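Local coordinates for 6-phosphogluconate dehydratase (Shewanella oneidensis, PDB 2GP4), which catalyses the dehydration of 6-phosphogluconate in the Entner-Doudoroff pathway, probably with an iron-sulfur cluster that is absent from this apo structure, at residues V196-P200 / S264-P269. Numbering follows the deposited sequence.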
loop_
_atom_site.group_PDB
_atom_site.type_symbol
_atom_site.label_atom_id
_atom_site.label_comp_id
_atom_site.label_asym_id
_atom_site.label_seq_id
_atom_site.Cartn_x
_atom_site.Cartn_y
_atom_site.Cartn_z
ATOM N N VAL A 196 -14.131 0.051 -10.470
ATOM C CA VAL A 196 -14.828 -1.133 -10.953
ATOM C C VAL A 196 -13.817 -2.273 -11.129
ATOM O O VAL A 196 -13.100 -2.325 -12.130
ATOM C CB VAL A 196 -15.585 -0.853 -12.277
ATOM C CG1 VAL A 196 -16.425 -2.050 -12.683
ATOM C CG2 VAL A 196 -16.469 0.379 -12.152
ATOM N N PRO A 197 -13.745 -3.185 -10.143
ATOM C CA PRO A 197 -12.741 -4.247 -10.172
ATOM C C PRO A 197 -13.092 -5.377 -11.135
ATOM O O PRO A 197 -14.272 -5.619 -11.415
ATOM C CB PRO A 197 -12.746 -4.763 -8.737
ATOM C CG PRO A 197 -14.133 -4.517 -8.265
ATOM C CD PRO A 197 -14.594 -3.261 -8.939
ATOM N N ALA A 198 -12.065 -6.058 -11.634
ATOM C CA ALA A 198 -12.244 -7.199 -12.528
ATOM C C ALA A 198 -12.414 -8.498 -11.740
ATOM O O ALA A 198 -13.126 -9.410 -12.171
ATOM C CB ALA A 198 -11.069 -7.309 -13.480
ATOM N N GLY A 199 -11.758 -8.565 -10.585
ATOM C CA GLY A 199 -11.727 -9.770 -9.767
ATOM C C GLY A 199 -10.336 -10.373 -9.716
ATOM O O GLY A 199 -9.385 -9.792 -10.248
ATOM N N PRO A 200 -10.202 -11.543 -9.064
ATOM C CA PRO A 200 -8.910 -12.219 -8.997
ATOM C C PRO A 200 -8.685 -13.153 -10.184
ATOM O O PRO A 200 -9.466 -13.140 -11.139
ATOM C CB PRO A 200 -9.007 -13.015 -7.695
ATOM C CG PRO A 200 -10.475 -13.314 -7.550
ATOM C CD PRO A 200 -11.250 -12.284 -8.338
ATOM N N SER A 264 -17.232 -6.326 -4.098
ATOM C CA SER A 264 -17.137 -6.397 -5.558
ATOM C C SER A 264 -15.800 -6.925 -6.100
ATOM O O SER A 264 -15.745 -7.410 -7.229
ATOM C CB SER A 264 -17.454 -5.040 -6.187
ATOM O OG SER A 264 -16.476 -4.086 -5.823
ATOM N N SER A 265 -14.736 -6.833 -5.307
ATOM C CA SER A 265 -13.398 -7.197 -5.778
ATOM C C SER A 265 -13.104 -8.701 -5.785
ATOM O O SER A 265 -12.116 -9.141 -6.377
ATOM C CB SER A 265 -12.310 -6.438 -4.997
ATOM O OG SER A 265 -12.523 -6.481 -3.600
ATOM N N PHE A 266 -13.969 -9.485 -5.149
ATOM C CA PHE A 266 -13.723 -10.918 -4.988
ATOM C C PHE A 266 -14.586 -11.798 -5.870
ATOM O O PHE A 266 -14.514 -13.024 -5.781
ATOM C CB PHE A 266 -13.884 -11.322 -3.524
ATOM C CG PHE A 266 -12.939 -10.619 -2.613
ATOM C CD1 PHE A 266 -11.623 -11.052 -2.489
ATOM C CD2 PHE A 266 -13.353 -9.505 -1.899
ATOM C CE1 PHE A 266 -10.744 -10.393 -1.653
ATOM C CE2 PHE A 266 -12.480 -8.841 -1.062
ATOM C CZ PHE A 266 -11.171 -9.288 -0.938
ATOM N N VAL A 267 -15.400 -11.176 -6.713
ATOM C CA VAL A 267 -16.220 -11.911 -7.660
ATOM C C VAL A 267 -15.344 -12.315 -8.840
ATOM O O VAL A 267 -14.581 -11.500 -9.367
ATOM C CB VAL A 267 -17.436 -11.080 -8.135
ATOM C CG1 VAL A 267 -18.360 -11.919 -9.003
ATOM C CG2 VAL A 267 -18.197 -10.533 -6.942
ATOM N N ASN A 268 -15.438 -13.585 -9.224
ATOM C CA ASN A 268 -14.700 -14.120 -10.359
ATOM C C ASN A 268 -15.088 -13.343 -11.615
ATOM O O ASN A 268 -16.253 -12.962 -11.757
ATOM C CB ASN A 268 -15.024 -15.607 -10.522
ATOM C CG ASN A 268 -13.864 -16.403 -11.078
ATOM O OD1 ASN A 268 -12.943 -16.773 -10.347
ATOM N ND2 ASN A 268 -13.906 -16.683 -12.377
ATOM N N PRO A 269 -14.116 -13.075 -12.514
ATOM C CA PRO A 269 -14.372 -12.295 -13.736
ATOM C C PRO A 269 -15.495 -12.815 -14.638
ATOM O O PRO A 269 -16.309 -12.020 -15.114
ATOM C CB PRO A 269 -13.024 -12.348 -14.474
ATOM C CG PRO A 269 -12.023 -12.546 -13.407
ATOM C CD PRO A 269 -12.695 -13.460 -12.416
#
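G199 faces S265 across the contact, their CA atoms 5.0 Å apart, and no conventional hydrogen bond joins the two loops. The polar evidence is a set of weak CA-H...O contacts. G199 CA lies 3.5 Å from S265 O in a nearly straight approach, 166° at the hydrogen, while V267 O takes a more bent one of 136°. A CB on G199 would clash with V267 O and, in this backbone conformation, also press on the carbonyl oxygen of A198, so two separate constraints weigh against any side chain here. P269 CA approaches A198 O in the same weak manner.

Proline rings supply the van der Waals part. P197, its CB pointing toward 264-269, sets CG 3.4 Å from S264 OG and places CB against CA and CB of S265. S264 OG is hydrogen-bonded to L261 O, and its meeting with the proline carbon is van der Waals packing. At the other end, P200 puts CD 3.6 Å from V267 O, and P269 packs CG 3.5 Å from P200 O; the two rings themselves meet loosely, P200 CD lying 4.5 Å from P269 CD. An alanine in place of P269 would keep CB near A198 O but would probably open a gap beside P200 O and A198 O, where CG and CD now pack.

R274, from helix 272-287, bonds A198 O through NE and S264 O through NH2, clamping both loops from one guanidinium group. The contact thus ties the loop after strand 193-195 to the one leading into helix 272-287, within the N-terminal dehydratase region. Its chemistry implies that the loops meet directly through weak CA-H...O contacts and proline packing, while conventional hydrogen bonding to a carbonyl oxygen of each is delivered by R274, in the helix that follows 264-269.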